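Local structure of thermostable carboxypeptidase 1 (Pyrococcus furiosus, 1KA2) at residues P347-T352 with R398-S403; N360-L365 with D389-L394; D382-W387 with E404-D409. The protein is a homodimeric, cobalt-dependent metallocarboxypeptidase of the M32 family that removes amino acids one by one from peptide C-termini with broad specificity. All blocks are in the same frame, centred on the assembly; numbering follows the deposited sequence.

Contacts 2 and 3 are buried, whereas contact 1 lies at the surface and joins two loops. Helix 383-395 serves both buried contacts: its 389-394 part packs against helix 359-375 in contact 2, and its start receives the 404-409 turn in contact 3. The loop that follows it supplies one side of contact 1 and one of contact 3. Chemistry changes accordingly. Contact 2 is apolar between the helices, contact 3 sets an indole on backbone with a water beside it, and contact 1 has a phenyl ring against backbone, a proline and the Arg400 side chain. Arg398 ties the three together through salt bridges to Glu385, Asp389 and Glu392.

Contact 1. Residues P347-T352 with R398-S403; sequences PDFIRT and RPRKYS
Phe349 reaches from the 347-352 loop into the backbone of Arg398 and Pro399, and most of the contact is carried by its ring. At CB the chain turns so that CG lies anti to the carbonyl carbon (chi1 -67°), which sends the phenyl group out toward the other loop. Along one side of the ring, CD2 comes 4.1 Å from CG of Pro399. Farther out, CE2 is 3.4 Å from Pro399 N, so the ring lies against the peptide link as much as against the pyrrolidine. The tip, CZ, stops 3.1 Å from Arg398 O, which approaches obliquely. On the other side of the ring, CE1 lies 4.0 Å from Arg400 NE, which sits near the ring plane at the edge. One face is taken by Pro399 CA, whose CH-pi contact measures 3.9 Å to the Phe349 ring centroid and lies 24° off the normal. Without the ring, as with an alanine here, the Arg398-Pro399 peptide and Pro399 CA would probably lose their aromatic cover, and a gap would open between the loops. A smaller touch is made by Ile350, whose CD1 is 4.2 Å from Ser403 O. At the base of the side chain, Phe349 N donates to OD1 of Asp348 over 2.9 Å, on the anti side and 23° out of the carboxylate plane, which probably steadies the backbone there. The charged end of Arg400 is held by Glu404, and Ser403 OG bonds to Asp126. This meeting of two interhelical loops, one before helix 359-375 and one after helix 383-395, sits at the start of the predicted I/NRXXA/SD motif of M32 carboxypeptidases, to which Ile350, Arg351 and Thr352 belong.

Contact 2. Residues N360-L365 with D389-L394; sequences NFHILL and DEMERL
Leu365 and Leu394 stand at the middle of an antiparallel helix-helix contact, buried in the fold: helices 359-375 and 383-395 follow one another in the chain and form an alpha-alpha hairpin. The segment axes come within 10.1 Å at an angle of 142°, close enough for side chains to mesh. Leu365 lays its CB 4.1 Å from CB of Glu390, while its CD2 branch crosses Met391, 3.6 Å from SD. The Met391 chain is bent at both of its outer torsions, and its CE thereby comes 4.2 Å from His362 CE1, obliquely to the imidazole. One turn along, Leu394 sends CD1 between several neighbours: it lies 4.2 Å from Leu364 CD2 and 3.6 Å from the backbone O of Phe361. Helix 169-192 packs against the hairpin, where Phe176 touches Leu364 and Lys184 touches Phe361. At the margin, Glu390 and Arg393 of the same helix form a salt bridge, and Arg393 NH1 also reaches Glu180 of helix 169-192. Within the pair, Arg393 NH2 donates to Glu390 OE1 over 2.6 Å, nearly in the guanidinium plane and on the oxygen's syn lone pair.

Contact 3. Residues D382-W387 with E404-D409; sequences DLPEMW and EGILQD
Trp387 lies with one face of its indole on the Gly405-Ile406 backbone, and this is the tight half of the contact. Its chi1 of 179°, with CG anti to the backbone N, swings the indole off helix 383-395 and over the loop. Ile406 CA sits squarely above the six-membered ring, 3.5 Å from the Trp387 centroid and only 10° off the normal, a close CH-pi contact. Ile406 N is 3.4 Å from CE2 of Trp387, so the peptide itself is pressed to the same face. From there the Ile406 side chain, extended with CG1 anti to N, passes obliquely across the indole, with CG1 3.7 Å from Trp387 CE3. It ends against the start of the helix, where CD1 wedges 3.5 Å from Leu383 CB, tighter than usual for two carbons, and also touches the ring of Pro384. The edge of the indole is looser and more polar. Trp387 NE1 donates to a water at 3.0 Å that lies in the ring plane, and this water in turn donates to Glu404 O over 3.2 Å. Gln408 comes only as near as 4.3 Å, its NE2 to Trp387 CZ2 at the edge. Its amide is engaged elsewhere: OE1 accepts from the backbone N of Arg351, and NE2 donates to Phe349 O. The Gly405-Gln408 type I turn, closed by Gln408 N donating to Gly405 O, belongs to the predicted GXXQDXHW motif, and glycine at its first position brings backbone, not side chain, against the indole. Across this contact the adhesion is therefore apolar and aromatic, while the N-H of the buried indole is taken by a water that bridges it to Glu404 O.

Contact 1. Residues P347-T352 with R398-S403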
loop_
_atom_site.group_PDB
_atom_site.type_symbol
_atom_site.label_atom_id
_atom_site.label_comp_id
_atom_site.label_asym_id
_atom_site.label_seq_id
_atom_site.Cartn_x
_atom_site.Cartn_y
_atom_site.Cartn_z
ATOM N N PRO A 347 -26.374 -28.209 -11.877
ATOM C CA PRO A 347 -26.986 -27.503 -10.754
ATOM C C PRO A 347 -26.273 -28.014 -9.508
ATOM O O PRO A 347 -26.012 -29.212 -9.389
ATOM C CB PRO A 347 -28.456 -27.930 -10.835
ATOM C CG PRO A 347 -28.397 -29.270 -11.516
ATOM C CD PRO A 347 -27.362 -29.039 -12.588
ATOM N N ASP A 348 -25.919 -27.103 -8.607
ATOM C CA ASP A 348 -25.213 -27.473 -7.390
ATOM C C ASP A 348 -25.536 -26.444 -6.312
ATOM O O ASP A 348 -26.136 -25.407 -6.588
ATOM C CB ASP A 348 -23.701 -27.516 -7.641
ATOM C CG ASP A 348 -23.009 -28.654 -6.898
ATOM O OD1 ASP A 348 -23.519 -29.088 -5.845
ATOM O OD2 ASP A 348 -21.941 -29.107 -7.360
ATOM N N PHE A 349 -25.123 -26.739 -5.087
ATOM C CA PHE A 349 -25.403 -25.884 -3.946
ATOM C C PHE A 349 -24.753 -24.506 -3.855
ATOM O O PHE A 349 -25.399 -23.553 -3.427
ATOM C CB PHE A 349 -25.074 -26.651 -2.667
ATOM C CG PHE A 349 -25.974 -27.824 -2.418
ATOM C CD1 PHE A 349 -25.501 -28.946 -1.754
ATOM C CD2 PHE A 349 -27.298 -27.803 -2.837
ATOM C CE1 PHE A 349 -26.335 -30.031 -1.512
ATOM C CE2 PHE A 349 -28.138 -28.883 -2.597
ATOM C CZ PHE A 349 -27.656 -29.999 -1.936
ATOM N N ILE A 350 -23.491 -24.398 -4.257
ATOM C CA ILE A 350 -22.756 -23.143 -4.123
ATOM C C ILE A 350 -22.799 -22.157 -5.279
ATOM O O ILE A 350 -22.316 -22.421 -6.371
ATOM C CB ILE A 350 -21.274 -23.430 -3.773
ATOM C CG1 ILE A 350 -21.204 -24.475 -2.655
ATOM C CG2 ILE A 350 -20.570 -22.151 -3.348
ATOM C CD1 ILE A 350 -22.008 -24.119 -1.430
ATOM N N ARG A 351 -23.357 -20.989 -5.002
ATOM C CA ARG A 351 -23.468 -19.944 -6.001
ATOM C C ARG A 351 -22.137 -19.616 -6.699
ATOM O O ARG A 351 -22.082 -19.557 -7.927
ATOM C CB ARG A 351 -24.037 -18.689 -5.347
ATOM C CG ARG A 351 -24.146 -17.507 -6.269
ATOM C CD ARG A 351 -24.302 -16.238 -5.459
ATOM N NE ARG A 351 -23.400 -15.225 -5.989
ATOM C CZ ARG A 351 -22.314 -14.784 -5.367
ATOM N NH1 ARG A 351 -21.980 -15.251 -4.170
ATOM N NH2 ARG A 351 -21.550 -13.885 -5.965
ATOM N N THR A 352 -21.064 -19.413 -5.935
ATOM C CA THR A 352 -19.782 -19.065 -6.551
ATOM C C THR A 352 -19.200 -20.143 -7.463
ATOM O O THR A 352 -18.251 -19.898 -8.202
ATOM C CB THR A 352 -18.722 -18.682 -5.486
ATOM O OG1 THR A 352 -18.597 -19.734 -4.528
ATOM C CG2 THR A 352 -19.135 -17.414 -4.766
ATOM N N ARG A 398 -31.598 -30.074 -2.715
ATOM C CA ARG A 398 -31.925 -29.465 -1.433
ATOM C C ARG A 398 -30.725 -29.500 -0.510
ATOM O O ARG A 398 -30.187 -30.567 -0.225
ATOM C CB ARG A 398 -33.083 -30.205 -0.761
ATOM C CG ARG A 398 -33.599 -29.496 0.486
ATOM C CD ARG A 398 -34.569 -30.357 1.292
ATOM N NE ARG A 398 -35.436 -29.543 2.146
ATOM C CZ ARG A 398 -36.420 -28.772 1.688
ATOM N NH1 ARG A 398 -36.666 -28.711 0.386
ATOM N NH2 ARG A 398 -37.156 -28.059 2.529
ATOM N N PRO A 399 -30.290 -28.329 -0.023
ATOM C CA PRO A 399 -29.133 -28.303 0.875
ATOM C C PRO A 399 -29.371 -29.244 2.049
ATOM O O PRO A 399 -30.484 -29.346 2.548
ATOM C CB PRO A 399 -29.068 -26.841 1.311
ATOM C CG PRO A 399 -29.637 -26.107 0.114
ATOM C CD PRO A 399 -30.823 -26.971 -0.242
ATOM N N ARG A 400 -28.324 -29.925 2.490
ATOM C CA ARG A 400 -28.433 -30.860 3.600
ATOM C C ARG A 400 -27.873 -30.253 4.873
ATOM O O ARG A 400 -28.110 -30.752 5.973
ATOM C CB ARG A 400 -27.684 -32.145 3.255
ATOM C CG ARG A 400 -28.194 -32.795 1.986
ATOM C CD ARG A 400 -27.158 -33.704 1.398
ATOM N NE ARG A 400 -25.934 -32.972 1.098
ATOM C CZ ARG A 400 -24.784 -33.558 0.799
ATOM N NH1 ARG A 400 -24.715 -34.884 0.764
ATOM N NH2 ARG A 400 -23.709 -32.821 0.548
ATOM N N LYS A 401 -27.120 -29.172 4.717
ATOM C CA LYS A 401 -26.532 -28.481 5.846
ATOM C C LYS A 401 -26.528 -26.971 5.587
ATOM O O LYS A 401 -26.512 -26.525 4.441
ATOM C CB LYS A 401 -25.119 -29.004 6.107
ATOM C CG LYS A 401 -24.263 -29.190 4.871
ATOM C CD LYS A 401 -22.847 -29.571 5.284
ATOM C CE LYS A 401 -21.939 -29.765 4.098
ATOM N NZ LYS A 401 -20.565 -30.089 4.543
ATOM N N TYR A 402 -26.550 -26.190 6.658
ATOM C CA TYR A 402 -26.597 -24.739 6.538
ATOM C C TYR A 402 -25.493 -24.118 5.684
ATOM O O TYR A 402 -25.742 -23.143 4.978
ATOM C CB TYR A 402 -26.619 -24.107 7.939
ATOM C CG TYR A 402 -27.888 -24.410 8.716
ATOM C CD1 TYR A 402 -27.837 -25.022 9.971
ATOM C CD2 TYR A 402 -29.144 -24.085 8.195
ATOM C CE1 TYR A 402 -29.008 -25.304 10.691
ATOM C CE2 TYR A 402 -30.323 -24.359 8.907
ATOM C CZ TYR A 402 -30.247 -24.967 10.154
ATOM O OH TYR A 402 -31.406 -25.224 10.867
ATOM N N SER A 403 -24.289 -24.688 5.723
ATOM C CA SER A 403 -23.165 -24.153 4.946
ATOM C C SER A 403 -23.336 -24.285 3.430
ATOM O O SER A 403 -22.780 -23.489 2.670
ATOM C CB SER A 403 -21.847 -24.808 5.385
ATOM O OG SER A 403 -21.912 -26.222 5.324
#

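Contact 2. Residues N360-L365 with D389-L394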
loop_
_atom_site.group_PDB
_atom_site.type_symbol
_atom_site.label_atom_id
_atom_site.label_comp_id
_atom_site.label_asym_id
_atom_site.label_seq_id
_atom_site.Cartn_x
_atom_site.Cartn_y
_atom_site.Cartn_z
ATOM N N ASN A 360 -27.597 -17.675 -12.435
ATOM C CA ASN A 360 -28.660 -16.720 -12.177
ATOM C C ASN A 360 -29.843 -17.210 -11.321
ATOM O O ASN A 360 -30.606 -16.398 -10.796
ATOM C CB ASN A 360 -29.135 -16.125 -13.503
ATOM C CG ASN A 360 -28.117 -15.153 -14.090
ATOM O OD1 ASN A 360 -27.608 -14.284 -13.384
ATOM N ND2 ASN A 360 -27.823 -15.291 -15.376
ATOM N N PHE A 361 -29.987 -18.521 -11.145
ATOM C CA PHE A 361 -31.089 -19.017 -10.329
ATOM C C PHE A 361 -30.717 -18.877 -8.849
ATOM O O PHE A 361 -31.582 -18.779 -7.972
ATOM C CB PHE A 361 -31.440 -20.466 -10.716
ATOM C CG PHE A 361 -32.113 -20.579 -12.071
ATOM C CD1 PHE A 361 -31.431 -21.089 -13.173
ATOM C CD2 PHE A 361 -33.422 -20.148 -12.245
ATOM C CE1 PHE A 361 -32.040 -21.169 -14.429
ATOM C CE2 PHE A 361 -34.045 -20.223 -13.501
ATOM C CZ PHE A 361 -33.349 -20.736 -14.596
ATOM N N HIS A 362 -29.417 -18.832 -8.583
ATOM C CA HIS A 362 -28.924 -18.645 -7.221
ATOM C C HIS A 362 -29.239 -17.207 -6.826
ATOM O O HIS A 362 -29.555 -16.920 -5.674
ATOM C CB HIS A 362 -27.416 -18.887 -7.174
ATOM C CG HIS A 362 -27.037 -20.325 -7.312
ATOM N ND1 HIS A 362 -26.852 -21.152 -6.224
ATOM C CD2 HIS A 362 -26.817 -21.088 -8.409
ATOM C CE1 HIS A 362 -26.528 -22.361 -6.644
ATOM N NE2 HIS A 362 -26.500 -22.349 -7.966
ATOM N N ILE A 363 -29.171 -16.301 -7.793
ATOM C CA ILE A 363 -29.458 -14.895 -7.515
ATOM C C ILE A 363 -30.968 -14.623 -7.374
ATOM O O ILE A 363 -31.391 -13.837 -6.518
ATOM C CB ILE A 363 -28.872 -13.988 -8.622
ATOM C CG1 ILE A 363 -27.372 -14.268 -8.794
ATOM C CG2 ILE A 363 -29.108 -12.535 -8.272
ATOM C CD1 ILE A 363 -26.514 -13.925 -7.567
ATOM N N LEU A 364 -31.775 -15.266 -8.219
ATOM C CA LEU A 364 -33.236 -15.101 -8.166
ATOM C C LEU A 364 -33.772 -15.468 -6.779
ATOM O O LEU A 364 -34.553 -14.728 -6.198
ATOM C CB LEU A 364 -33.907 -15.972 -9.240
ATOM C CG LEU A 364 -35.397 -16.326 -9.094
ATOM C CD1 LEU A 364 -36.222 -15.078 -8.852
ATOM C CD2 LEU A 364 -35.869 -17.051 -10.358
ATOM N N LEU A 365 -33.343 -16.599 -6.235
ATOM C CA LEU A 365 -33.821 -16.995 -4.914
ATOM C C LEU A 365 -33.383 -15.990 -3.841
ATOM O O LEU A 365 -34.171 -15.615 -2.965
ATOM C CB LEU A 365 -33.345 -18.415 -4.582
ATOM C CG LEU A 365 -32.164 -18.727 -3.667
ATOM C CD1 LEU A 365 -32.463 -18.374 -2.219
ATOM C CD2 LEU A 365 -31.889 -20.216 -3.768
ATOM N N ASP A 389 -36.520 -24.749 0.075
ATOM C CA ASP A 389 -37.613 -25.048 -0.845
ATOM C C ASP A 389 -37.358 -24.390 -2.193
ATOM O O ASP A 389 -37.694 -24.952 -3.233
ATOM C CB ASP A 389 -38.966 -24.564 -0.287
ATOM C CG ASP A 389 -39.352 -25.250 1.024
ATOM O OD1 ASP A 389 -38.917 -26.397 1.267
ATOM O OD2 ASP A 389 -40.110 -24.640 1.806
ATOM N N GLU A 390 -36.768 -23.198 -2.177
ATOM C CA GLU A 390 -36.474 -22.488 -3.422
ATOM C C GLU A 390 -35.357 -23.176 -4.191
ATOM O O GLU A 390 -35.432 -23.314 -5.413
ATOM C CB GLU A 390 -36.100 -21.030 -3.141
ATOM C CG GLU A 390 -37.293 -20.095 -3.168
ATOM C CD GLU A 390 -37.963 -20.064 -4.532
ATOM O OE1 GLU A 390 -37.405 -19.444 -5.463
ATOM O OE2 GLU A 390 -39.044 -20.672 -4.675
ATOM N N MET A 391 -34.323 -23.605 -3.473
ATOM C CA MET A 391 -33.208 -24.305 -4.099
ATOM C C MET A 391 -33.751 -25.563 -4.763
ATOM O O MET A 391 -33.272 -25.990 -5.821
ATOM C CB MET A 391 -32.164 -24.712 -3.050
ATOM C CG MET A 391 -31.109 -23.655 -2.732
ATOM S SD MET A 391 -30.094 -23.270 -4.172
ATOM C CE MET A 391 -29.149 -24.815 -4.381
ATOM N N GLU A 392 -34.758 -26.158 -4.129
ATOM C CA GLU A 392 -35.340 -27.384 -4.645
ATOM C C GLU A 392 -36.268 -27.129 -5.815
ATOM O O GLU A 392 -36.320 -27.921 -6.746
ATOM C CB GLU A 392 -36.088 -28.121 -3.538
ATOM C CG GLU A 392 -36.428 -29.545 -3.897
ATOM C CD GLU A 392 -37.185 -30.243 -2.797
ATOM O OE1 GLU A 392 -36.669 -30.294 -1.660
ATOM O OE2 GLU A 392 -38.298 -30.736 -3.070
ATOM N N ARG A 393 -36.991 -26.016 -5.771
ATOM C CA ARG A 393 -37.917 -25.665 -6.841
ATOM C C ARG A 393 -37.229 -25.198 -8.131
ATOM O O ARG A 393 -37.789 -25.349 -9.217
ATOM C CB ARG A 393 -38.870 -24.572 -6.369
ATOM C CG ARG A 393 -39.796 -24.050 -7.459
ATOM C CD ARG A 393 -40.566 -22.842 -6.977
ATOM N NE ARG A 393 -39.725 -21.648 -6.871
ATOM C CZ ARG A 393 -39.492 -20.788 -7.859
ATOM N NH1 ARG A 393 -40.029 -20.977 -9.047
ATOM N NH2 ARG A 393 -38.744 -19.718 -7.648
ATOM N N LEU A 394 -36.023 -24.639 -8.022
ATOM C CA LEU A 394 -35.303 -24.142 -9.200
ATOM C C LEU A 394 -34.219 -25.080 -9.707
ATOM O O LEU A 394 -34.027 -25.238 -10.906
ATOM C CB LEU A 394 -34.683 -22.779 -8.882
ATOM C CG LEU A 394 -35.618 -21.644 -8.447
ATOM C CD1 LEU A 394 -34.770 -20.439 -8.046
ATOM C CD2 LEU A 394 -36.596 -21.293 -9.570
#

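Contact 3. Residues D382-W387 with E404-D409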
loop_
_atom_site.group_PDB
_atom_site.type_symbol
_atom_site.label_atom_id
_atom_site.label_comp_id
_atom_site.label_asym_id
_atom_site.label_seq_id
_atom_site.Cartn_x
_atom_site.Cartn_y
_atom_site.Cartn_z
ATOM N N ASP A 382 -37.320 -18.745 9.928
ATOM C CA ASP A 382 -38.038 -19.362 8.821
ATOM C C ASP A 382 -37.366 -19.254 7.460
ATOM O O ASP A 382 -37.849 -19.822 6.478
ATOM C CB ASP A 382 -39.450 -18.776 8.739
ATOM C CG ASP A 382 -40.358 -19.300 9.832
ATOM O OD1 ASP A 382 -41.161 -20.198 9.528
ATOM O OD2 ASP A 382 -40.251 -18.823 10.978
ATOM N N LEU A 383 -36.259 -18.522 7.402
ATOM C CA LEU A 383 -35.544 -18.336 6.144
ATOM C C LEU A 383 -34.904 -19.618 5.590
ATOM O O LEU A 383 -35.041 -19.925 4.399
ATOM C CB LEU A 383 -34.490 -17.232 6.303
ATOM C CG LEU A 383 -35.097 -15.834 6.477
ATOM C CD1 LEU A 383 -34.002 -14.807 6.709
ATOM C CD2 LEU A 383 -35.925 -15.470 5.238
ATOM N N PRO A 384 -34.206 -20.388 6.445
ATOM C CA PRO A 384 -33.567 -21.622 5.985
ATOM C C PRO A 384 -34.466 -22.519 5.136
ATOM O O PRO A 384 -34.050 -22.969 4.062
ATOM C CB PRO A 384 -33.127 -22.276 7.286
ATOM C CG PRO A 384 -32.737 -21.084 8.110
ATOM C CD PRO A 384 -33.904 -20.150 7.867
ATOM N N GLU A 385 -35.688 -22.785 5.598
ATOM C CA GLU A 385 -36.597 -23.630 4.826
ATOM C C GLU A 385 -37.020 -22.971 3.521
ATOM O O GLU A 385 -37.073 -23.631 2.492
ATOM C CB GLU A 385 -37.830 -24.011 5.652
ATOM C CG GLU A 385 -37.600 -25.238 6.511
ATOM C CD GLU A 385 -37.309 -26.469 5.672
ATOM O OE1 GLU A 385 -36.616 -27.390 6.163
ATOM O OE2 GLU A 385 -37.784 -26.516 4.518
ATOM N N MET A 386 -37.323 -21.677 3.555
ATOM C CA MET A 386 -37.710 -20.976 2.329
ATOM C C MET A 386 -36.582 -21.061 1.312
ATOM O O MET A 386 -36.813 -21.226 0.114
ATOM C CB MET A 386 -38.003 -19.506 2.611
ATOM C CG MET A 386 -39.263 -19.268 3.394
ATOM S SD MET A 386 -39.468 -17.525 3.688
ATOM C CE MET A 386 -39.076 -17.447 5.406
ATOM N N TRP A 387 -35.357 -20.928 1.802
ATOM C CA TRP A 387 -34.171 -21.004 0.957
ATOM C C TRP A 387 -34.087 -22.415 0.382
ATOM O O TRP A 387 -33.878 -22.598 -0.811
ATOM C CB TRP A 387 -32.930 -20.700 1.800
ATOM C CG TRP A 387 -31.641 -20.756 1.062
ATOM C CD1 TRP A 387 -31.046 -21.860 0.526
ATOM C CD2 TRP A 387 -30.757 -19.662 0.815
ATOM N NE1 TRP A 387 -29.834 -21.520 -0.041
ATOM C CE2 TRP A 387 -29.636 -20.172 0.125
ATOM C CE3 TRP A 387 -30.803 -18.296 1.111
ATOM C CZ2 TRP A 387 -28.571 -19.364 -0.274
ATOM C CZ3 TRP A 387 -29.744 -17.493 0.713
ATOM C CH2 TRP A 387 -28.645 -18.030 0.028
ATOM N N GLU A 404 -24.090 -25.291 2.993
ATOM C CA GLU A 404 -24.353 -25.483 1.569
ATOM C C GLU A 404 -25.518 -24.599 1.181
ATOM O O GLU A 404 -25.781 -24.402 -0.002
ATOM C CB GLU A 404 -24.764 -26.915 1.258
ATOM C CG GLU A 404 -23.809 -27.957 1.700
ATOM C CD GLU A 404 -24.237 -29.315 1.219
ATOM O OE1 GLU A 404 -25.376 -29.722 1.547
ATOM O OE2 GLU A 404 -23.437 -29.955 0.505
ATOM N N GLY A 405 -26.221 -24.073 2.175
ATOM C CA GLY A 405 -27.366 -23.234 1.875
ATOM C C GLY A 405 -27.297 -21.766 2.246
ATOM O O GLY A 405 -26.388 -21.050 1.859
ATOM N N ILE A 406 -28.285 -21.335 3.018
ATOM C CA ILE A 406 -28.420 -19.952 3.454
ATOM C C ILE A 406 -27.165 -19.316 4.088
ATOM O O ILE A 406 -27.035 -18.101 4.131
ATOM C CB ILE A 406 -29.610 -19.849 4.441
ATOM C CG1 ILE A 406 -29.984 -18.389 4.697
ATOM C CG2 ILE A 406 -29.253 -20.584 5.726
ATOM C CD1 ILE A 406 -31.261 -18.239 5.556
ATOM N N LEU A 407 -26.241 -20.138 4.559
ATOM C CA LEU A 407 -25.044 -19.620 5.200
ATOM C C LEU A 407 -23.811 -19.439 4.309
ATOM O O LEU A 407 -22.804 -18.874 4.738
ATOM C CB LEU A 407 -24.701 -20.528 6.388
ATOM C CG LEU A 407 -24.772 -19.901 7.785
ATOM C CD1 LEU A 407 -26.010 -18.995 7.932
ATOM C CD2 LEU A 407 -24.761 -21.034 8.812
ATOM N N GLN A 408 -23.883 -19.909 3.068
ATOM C CA GLN A 408 -22.728 -19.830 2.176
ATOM C C GLN A 408 -22.113 -18.464 1.865
ATOM O O GLN A 408 -20.888 -18.365 1.724
ATOM C CB GLN A 408 -23.023 -20.540 0.851
ATOM C CG GLN A 408 -24.098 -19.894 -0.017
ATOM C CD GLN A 408 -24.327 -20.678 -1.297
ATOM O OE1 GLN A 408 -23.790 -20.340 -2.358
ATOM N NE2 GLN A 408 -25.114 -21.748 -1.199
ATOM N N ASP A 409 -22.931 -17.417 1.748
ATOM C CA ASP A 409 -22.412 -16.082 1.417
ATOM C C ASP A 409 -22.347 -15.098 2.582
ATOM O O ASP A 409 -23.186 -15.121 3.477
ATOM C CB ASP A 409 -23.246 -15.462 0.301
ATOM C CG ASP A 409 -23.070 -16.175 -1.022
ATOM O OD1 ASP A 409 -24.068 -16.264 -1.775
ATOM O OD2 ASP A 409 -21.937 -16.632 -1.316
HETATM O O HOH W 1 -28.142 -23.247 -1.744
#